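Long-range contact in mandelate racemase/muconate lactonizing enzyme family protein (Bradyrhizobium sp. ORS 278, PDB 3TOY), which belongs to the mandelate racemase/muconate lactonizing enzyme family of the enolase superfamily and carries a calcium ion in its barrel domain: residues A[215-229]-A[241-255]. Residues are numbered along the deposited sequence; the frame is centred on the assembly and turned at random.
Sequences ALMLDFNQSLDPAEA and LTWIEEPVPQENLSG. With CA (calcium ion), chain E; P4C (O-acetaldehydyl-hexaethylene glycol), chain N; P4C (O-acetaldehydyl-hexaethylene glycol), chain R; ACT (acetate ion), chain F.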
loop_
_atom_site.group_PDB
_atom_site.type_symbol
_atom_site.label_atom_id
_atom_site.label_comp_id
_atom_site.label_asym_id
_atom_site.label_seq_id
_atom_site.Cartn_x
_atom_site.Cartn_y
_atom_site.Cartn_z
ATOM N N ALA A 215 -31.571 -19.200 9.554
ATOM C CA ALA A 215 -30.185 -18.948 9.162
ATOM C C ALA A 215 -29.435 -20.289 9.088
ATOM O O ALA A 215 -29.647 -21.172 9.917
ATOM C CB ALA A 215 -29.499 -17.996 10.118
ATOM N N LEU A 216 -28.586 -20.443 8.066
ATOM C CA LEU A 216 -27.764 -21.642 7.905
ATOM C C LEU A 216 -26.299 -21.209 7.843
ATOM O O LEU A 216 -25.954 -20.318 7.069
ATOM C CB LEU A 216 -28.082 -22.336 6.588
ATOM C CG LEU A 216 -29.359 -23.144 6.450
ATOM C CD1 LEU A 216 -29.401 -23.717 5.036
ATOM C CD2 LEU A 216 -29.367 -24.252 7.486
ATOM N N MET A 217 -25.457 -21.839 8.649
ATOM C CA MET A 217 -24.021 -21.617 8.597
ATOM C C MET A 217 -23.352 -22.888 8.136
ATOM O O MET A 217 -23.866 -23.993 8.387
ATOM C CB MET A 217 -23.486 -21.235 9.980
ATOM C CG MET A 217 -23.884 -19.842 10.457
ATOM S SD MET A 217 -25.541 -19.804 11.162
ATOM C CE MET A 217 -25.302 -18.753 12.617
ATOM N N LEU A 218 -22.201 -22.754 7.475
ATOM C CA LEU A 218 -21.457 -23.935 7.000
ATOM C C LEU A 218 -20.020 -23.922 7.507
ATOM O O LEU A 218 -19.304 -22.956 7.283
ATOM C CB LEU A 218 -21.515 -24.029 5.466
ATOM C CG LEU A 218 -20.753 -25.187 4.795
ATOM C CD1 LEU A 218 -21.292 -26.544 5.279
ATOM C CD2 LEU A 218 -20.851 -25.100 3.246
ATOM N N ASP A 219 -19.612 -24.998 8.192
ATOM C CA ASP A 219 -18.293 -25.099 8.780
ATOM C C ASP A 219 -17.443 -26.121 8.038
ATOM O O ASP A 219 -17.780 -27.307 8.004
ATOM C CB ASP A 219 -18.454 -25.452 10.262
ATOM C CG ASP A 219 -17.139 -25.506 11.028
ATOM O OD1 ASP A 219 -16.059 -25.278 10.449
ATOM O OD2 ASP A 219 -17.203 -25.758 12.252
ATOM N N PHE A 220 -16.354 -25.658 7.413
ATOM C CA PHE A 220 -15.440 -26.532 6.673
ATOM C C PHE A 220 -14.368 -27.157 7.551
ATOM O O PHE A 220 -13.604 -28.021 7.090
ATOM C CB PHE A 220 -14.764 -25.790 5.489
ATOM C CG PHE A 220 -15.659 -25.606 4.291
ATOM C CD1 PHE A 220 -16.161 -26.710 3.607
ATOM C CD2 PHE A 220 -15.976 -24.338 3.828
ATOM C CE1 PHE A 220 -16.977 -26.564 2.512
ATOM C CE2 PHE A 220 -16.810 -24.175 2.690
ATOM C CZ PHE A 220 -17.300 -25.293 2.036
ATOM N N ASN A 221 -14.281 -26.716 8.808
ATOM C CA ASN A 221 -13.272 -27.260 9.726
ATOM C C ASN A 221 -11.869 -27.326 9.129
ATOM O O ASN A 221 -11.164 -28.316 9.298
ATOM C CB ASN A 221 -13.707 -28.637 10.270
ATOM C CG ASN A 221 -14.746 -28.510 11.368
ATOM O OD1 ASN A 221 -15.935 -28.723 11.141
ATOM N ND2 ASN A 221 -14.307 -28.087 12.537
ATOM N N GLN A 222 -11.449 -26.248 8.454
ATOM C CA GLN A 222 -10.059 -26.124 7.976
ATOM C C GLN A 222 -9.689 -27.079 6.851
ATOM O O GLN A 222 -8.499 -27.266 6.557
ATOM C CB GLN A 222 -9.065 -26.325 9.112
ATOM C CG GLN A 222 -9.345 -25.510 10.388
ATOM C CD GLN A 222 -8.360 -25.845 11.468
ATOM O OE1 GLN A 222 -7.165 -25.519 11.366
ATOM N NE2 GLN A 222 -8.838 -26.517 12.525
ATOM N N SER A 223 -10.690 -27.642 6.187
ATOM C CA SER A 223 -10.435 -28.789 5.311
ATOM C C SER A 223 -10.034 -28.421 3.878
ATOM O O SER A 223 -9.636 -29.292 3.107
ATOM C CB SER A 223 -11.643 -29.725 5.307
ATOM O OG SER A 223 -12.814 -29.048 4.823
ATOM N N LEU A 224 -10.137 -27.147 3.510
ATOM C CA LEU A 224 -9.830 -26.748 2.126
ATOM C C LEU A 224 -8.557 -25.918 2.044
ATOM O O LEU A 224 -8.074 -25.445 3.060
ATOM C CB LEU A 224 -10.987 -25.942 1.537
ATOM C CG LEU A 224 -12.368 -26.586 1.649
ATOM C CD1 LEU A 224 -13.428 -25.694 1.015
ATOM C CD2 LEU A 224 -12.312 -27.939 0.939
ATOM N N ASP A 225 -8.027 -25.745 0.826
ATOM C CA ASP A 225 -7.017 -24.712 0.564
ATOM C C ASP A 225 -7.707 -23.466 0.024
ATOM O O ASP A 225 -8.908 -23.491 -0.287
ATOM C CB ASP A 225 -5.862 -25.207 -0.343
ATOM C CG ASP A 225 -6.311 -25.646 -1.736
ATOM O OD1 ASP A 225 -7.320 -25.172 -2.261
ATOM O OD2 ASP A 225 -5.610 -26.483 -2.329
ATOM N N PRO A 226 -6.983 -22.341 -0.036
ATOM C CA PRO A 226 -7.683 -21.132 -0.435
ATOM C C PRO A 226 -8.332 -21.182 -1.817
ATOM O O PRO A 226 -9.464 -20.728 -1.969
ATOM C CB PRO A 226 -6.589 -20.064 -0.353
ATOM C CG PRO A 226 -5.745 -20.553 0.798
ATOM C CD PRO A 226 -5.686 -22.042 0.597
ATOM N N ALA A 227 -7.659 -21.748 -2.822
ATOM C CA ALA A 227 -8.276 -21.773 -4.148
ATOM C C ALA A 227 -9.566 -22.626 -4.133
ATOM O O ALA A 227 -10.588 -22.244 -4.716
ATOM C CB ALA A 227 -7.283 -22.292 -5.220
ATOM N N GLU A 228 -9.519 -23.769 -3.460
ATOM C CA GLU A 228 -10.714 -24.623 -3.432
ATOM C C GLU A 228 -11.840 -23.997 -2.612
ATOM O O GLU A 228 -13.025 -24.094 -2.974
ATOM C CB GLU A 228 -10.384 -26.026 -2.931
ATOM C CG GLU A 228 -11.604 -26.969 -2.917
ATOM C CD GLU A 228 -12.184 -27.302 -4.308
ATOM O OE1 GLU A 228 -11.549 -27.005 -5.354
ATOM O OE2 GLU A 228 -13.282 -27.907 -4.357
ATOM N N ALA A 229 -11.483 -23.349 -1.507
ATOM C CA ALA A 229 -12.491 -22.674 -0.699
ATOM C C ALA A 229 -13.174 -21.610 -1.550
ATOM O O ALA A 229 -14.391 -21.494 -1.586
ATOM C CB ALA A 229 -11.855 -22.052 0.542
ATOM N N LEU A 241 -26.356 -18.395 2.772
ATOM C CA LEU A 241 -25.652 -18.774 4.005
ATOM C C LEU A 241 -25.245 -17.544 4.816
ATOM O O LEU A 241 -24.901 -16.508 4.263
ATOM C CB LEU A 241 -24.412 -19.608 3.663
ATOM C CG LEU A 241 -24.725 -20.853 2.846
ATOM C CD1 LEU A 241 -23.443 -21.612 2.522
ATOM C CD2 LEU A 241 -25.686 -21.703 3.667
ATOM N N THR A 242 -25.278 -17.664 6.139
ATOM C CA THR A 242 -24.914 -16.564 7.007
ATOM C C THR A 242 -23.401 -16.400 7.087
ATOM O O THR A 242 -22.904 -15.276 7.156
ATOM C CB THR A 242 -25.517 -16.802 8.402
ATOM O OG1 THR A 242 -26.923 -16.546 8.323
ATOM C CG2 THR A 242 -24.879 -15.886 9.463
ATOM N N TRP A 243 -22.685 -17.517 7.100
ATOM C CA TRP A 243 -21.209 -17.475 7.110
ATOM C C TRP A 243 -20.591 -18.793 6.689
ATOM O O TRP A 243 -21.264 -19.849 6.702
ATOM C CB TRP A 243 -20.673 -16.996 8.475
ATOM C CG TRP A 243 -20.683 -17.982 9.652
ATOM C CD1 TRP A 243 -20.211 -19.269 9.681
ATOM C CD2 TRP A 243 -21.099 -17.676 10.988
ATOM N NE1 TRP A 243 -20.330 -19.789 10.967
ATOM C CE2 TRP A 243 -20.875 -18.823 11.777
ATOM C CE3 TRP A 243 -21.647 -16.534 11.591
ATOM C CZ2 TRP A 243 -21.189 -18.861 13.130
ATOM C CZ3 TRP A 243 -21.964 -16.581 12.938
ATOM C CH2 TRP A 243 -21.723 -17.734 13.693
ATOM N N ILE A 244 -19.344 -18.710 6.222
ATOM C CA ILE A 244 -18.520 -19.882 5.948
ATOM C C ILE A 244 -17.429 -19.896 6.998
ATOM O O ILE A 244 -16.666 -18.920 7.112
ATOM C CB ILE A 244 -17.837 -19.746 4.589
ATOM C CG1 ILE A 244 -18.910 -19.616 3.492
ATOM C CG2 ILE A 244 -16.901 -20.934 4.354
ATOM C CD1 ILE A 244 -19.665 -20.944 3.195
ATOM N N GLU A 245 -17.290 -21.011 7.721
ATOM C CA GLU A 245 -16.438 -21.032 8.904
ATOM C C GLU A 245 -15.166 -21.855 8.654
ATOM O O GLU A 245 -15.236 -22.958 8.093
ATOM C CB GLU A 245 -17.265 -21.597 10.065
ATOM C CG GLU A 245 -16.570 -21.690 11.394
ATOM C CD GLU A 245 -17.558 -22.107 12.479
ATOM O OE1 GLU A 245 -18.705 -21.586 12.451
ATOM O OE2 GLU A 245 -17.176 -22.930 13.347
ATOM N N GLU A 246 -14.015 -21.305 9.061
ATOM C CA GLU A 246 -12.694 -21.933 8.876
ATOM C C GLU A 246 -12.547 -22.681 7.557
ATOM O O GLU A 246 -12.363 -23.897 7.546
ATOM C CB GLU A 246 -12.367 -22.856 10.058
ATOM C CG GLU A 246 -12.064 -22.106 11.359
ATOM C CD GLU A 246 -11.386 -23.007 12.396
ATOM O OE1 GLU A 246 -11.885 -24.132 12.611
ATOM O OE2 GLU A 246 -10.355 -22.611 12.974
ATOM N N PRO A 247 -12.597 -21.955 6.427
ATOM C CA PRO A 247 -12.456 -22.626 5.134
ATOM C C PRO A 247 -11.102 -23.294 4.970
ATOM O O PRO A 247 -11.007 -24.287 4.260
ATOM C CB PRO A 247 -12.602 -21.489 4.115
ATOM C CG PRO A 247 -12.283 -20.243 4.899
ATOM C CD PRO A 247 -12.807 -20.508 6.277
ATOM N N VAL A 248 -10.070 -22.752 5.616
ATOM C CA VAL A 248 -8.709 -23.267 5.455
ATOM C C VAL A 248 -8.048 -23.393 6.820
ATOM O O VAL A 248 -8.640 -23.000 7.812
ATOM C CB VAL A 248 -7.894 -22.349 4.495
ATOM C CG1 VAL A 248 -8.745 -22.072 3.229
ATOM C CG2 VAL A 248 -7.542 -21.029 5.165
ATOM N N PRO A 249 -6.826 -23.960 6.888
ATOM C CA PRO A 249 -6.214 -24.108 8.210
ATOM C C PRO A 249 -6.217 -22.820 9.030
ATOM O O PRO A 249 -5.953 -21.720 8.501
ATOM C CB PRO A 249 -4.788 -24.572 7.899
ATOM C CG PRO A 249 -4.951 -25.343 6.591
ATOM C CD PRO A 249 -6.019 -24.583 5.822
ATOM N N GLN A 250 -6.509 -22.959 10.321
ATOM C CA GLN A 250 -6.616 -21.813 11.218
ATOM C C GLN A 250 -5.331 -20.975 11.268
ATOM O O GLN A 250 -5.405 -19.769 11.464
ATOM C CB GLN A 250 -7.005 -22.253 12.639
ATOM C CG GLN A 250 -6.081 -23.316 13.295
ATOM C CD GLN A 250 -5.048 -22.724 14.229
ATOM O OE1 GLN A 250 -4.908 -21.501 14.342
ATOM N NE2 GLN A 250 -4.301 -23.599 14.918
ATOM N N GLU A 251 -4.170 -21.607 11.117
ATOM C CA GLU A 251 -2.897 -20.877 11.198
ATOM C C GLU A 251 -2.663 -20.046 9.938
ATOM O O GLU A 251 -1.770 -19.198 9.913
ATOM C CB GLU A 251 -1.709 -21.848 11.324
ATOM C CG GLU A 251 -1.770 -22.785 12.539
ATOM C CD GLU A 251 -2.365 -24.158 12.209
ATOM O OE1 GLU A 251 -3.179 -24.254 11.265
ATOM O OE2 GLU A 251 -2.017 -25.144 12.914
ATOM N N ASN A 252 -3.426 -20.343 8.893
ATOM C CA ASN A 252 -3.188 -19.738 7.586
ATOM C C ASN A 252 -3.997 -18.440 7.503
ATOM O O ASN A 252 -5.074 -18.405 6.926
ATOM C CB ASN A 252 -3.546 -20.739 6.481
ATOM C CG ASN A 252 -3.077 -20.296 5.083
ATOM O OD1 ASN A 252 -2.513 -19.210 4.913
ATOM N ND2 ASN A 252 -3.301 -21.149 4.087
ATOM N N LEU A 253 -3.489 -17.394 8.155
ATOM C CA LEU A 253 -4.207 -16.127 8.227
ATOM C C LEU A 253 -4.228 -15.478 6.836
ATOM O O LEU A 253 -5.252 -14.889 6.433
ATOM C CB LEU A 253 -3.537 -15.176 9.225
ATOM C CG LEU A 253 -3.459 -15.700 10.680
ATOM C CD1 LEU A 253 -2.687 -14.728 11.594
ATOM C CD2 LEU A 253 -4.842 -15.978 11.201
ATOM N N SER A 254 -3.088 -15.528 6.149
ATOM C CA SER A 254 -2.997 -14.996 4.760
ATOM C C SER A 254 -3.952 -15.690 3.819
ATOM O O SER A 254 -4.587 -15.048 2.976
ATOM C CB SER A 254 -1.561 -15.097 4.222
ATOM O OG SER A 254 -0.726 -14.222 4.982
ATOM N N GLY A 255 -4.054 -17.012 3.937
ATOM C CA GLY A 255 -5.002 -17.767 3.118
ATOM C C GLY A 255 -6.449 -17.408 3.436
ATOM O O GLY A 255 -7.260 -17.216 2.537
HETATM CA CA CA E . -16.044 -24.792 14.120
HETATM O O1 P4C N . -7.134 -26.055 -4.965
HETATM C C2 P4C N . -6.301 -26.942 -5.729
HETATM C C3 P4C N . -6.802 -28.366 -5.524
HETATM O O4 P4C N . -5.726 -29.146 -5.027
HETATM C C5 P4C N . -6.166 -30.367 -4.447
HETATM C C6 P4C N . -5.449 -31.502 -5.164
HETATM O O7 P4C N . -6.077 -31.721 -6.428
HETATM C C8 P4C N . -5.390 -32.731 -7.172
HETATM C C9 P4C N . -6.056 -32.912 -8.520
HETATM O O10 P4C N . -7.342 -33.466 -8.278
HETATM C C11 P4C N . -7.974 -33.824 -9.499
HETATM C C12 P4C N . -9.422 -34.166 -9.203
HETATM O O13 P4C N . -9.982 -33.133 -8.395
HETATM C C14 P4C N . -11.388 -33.306 -8.209
HETATM C C15 P4C N . -11.952 -32.035 -7.591
HETATM O O16 P4C N . -11.984 -31.024 -8.594
HETATM C C17 P4C N . -11.976 -29.700 -8.068
HETATM C C18 P4C N . -11.821 -28.730 -9.235
HETATM O O19 P4C N . -12.968 -28.798 -10.081
HETATM C C20 P4C N . -12.835 -28.014 -11.267
HETATM C C21 P4C N . -14.017 -28.254 -12.203
HETATM O O22 P4C N . -13.946 -29.562 -12.782
HETATM O O1 P4C R . -23.703 -8.029 11.093
HETATM C C2 P4C R . -23.959 -8.807 12.271
HETATM C C3 P4C R . -25.194 -8.296 13.009
HETATM O O4 P4C R . -25.135 -8.825 14.338
HETATM C C5 P4C R . -26.257 -8.482 15.159
HETATM C C6 P4C R . -26.664 -9.670 16.040
HETATM O O7 P4C R . -27.465 -10.566 15.267
HETATM C C8 P4C R . -27.798 -11.824 15.880
HETATM C C9 P4C R . -29.286 -12.110 15.616
HETATM O O10 P4C R . -29.536 -12.933 14.477
HETATM C C11 P4C R . -30.827 -12.704 13.877
HETATM C C12 P4C R . -30.798 -11.541 12.886
HETATM O O13 P4C R . -31.270 -11.927 11.588
HETATM C C14 P4C R . -30.831 -11.066 10.526
HETATM C C15 P4C R . -29.563 -11.577 9.833
HETATM O O16 P4C R . -29.802 -12.053 8.498
HETATM C C17 P4C R . -28.799 -12.965 8.022
HETATM C C18 P4C R . -29.290 -13.806 6.838
HETATM O O19 P4C R . -29.999 -14.970 7.291
HETATM C C20 P4C R . -30.969 -15.451 6.356
HETATM C C21 P4C R . -31.977 -16.373 7.045
HETATM O O22 P4C R . -32.892 -15.626 7.855
HETATM C C ACT F . -15.762 -27.712 15.948
HETATM O O ACT F . -16.410 -27.274 16.932
HETATM O OXT ACT F . -15.986 -27.168 14.847
HETATM C CH3 ACT F . -14.766 -28.833 16.071
HETATM O O HOH W 1 -28.527 -17.970 6.424
HETATM O O HOH W 2 -14.498 -24.696 12.460
HETATM O O HOH W 3 -11.715 -26.724 13.124
HETATM O O HOH W 4 -17.759 -25.208 15.823
#
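M217 lies over one face of the W243 indole. Its CG sits 3.4 Å from the centroid of the five-membered ring, a CH-pi contact. The side chain then bends at chi2 (82°), which carries SD above the six-membered ring as a more distant Met-aromatic contact. On the face of the sheet that carries L218 and I244, I244 CG2 meets the edge of the F220 ring, 3.6 Å from F220 CD2. L224 CD1 lies over one face of that ring. Farther along, A229 CB packs on P247 CB.

The strands 215-219 and 243-245 run parallel, joined by helix 226-236 in a beta-alpha-beta unit of the family's barrel domain. L218 N donates to W243 O, and L218 O accepts from E245 N at 2.8 Å. F220 N then donates to E245 O. Past the strand ends the loops stay paired: Q222 N donates to E246 O, and L224 N to P247 O.

D219 and E245 share one face with M217 and W243. D219 OD2 binds the calcium at 2.4 Å and E245 OE2 at 2.3 Å, with their carboxylate planes 35° apart. E271, an acetate and two waters also bind it. W243 NE1 donates to the other oxygen, E245 OE1, which also forms a salt bridge with K188. At the outer edge Q222 OE1 takes a nearly straight bond from Q250 N (2.8 Å, 173°). R115 of a second subunit also donates to Q222 OE1.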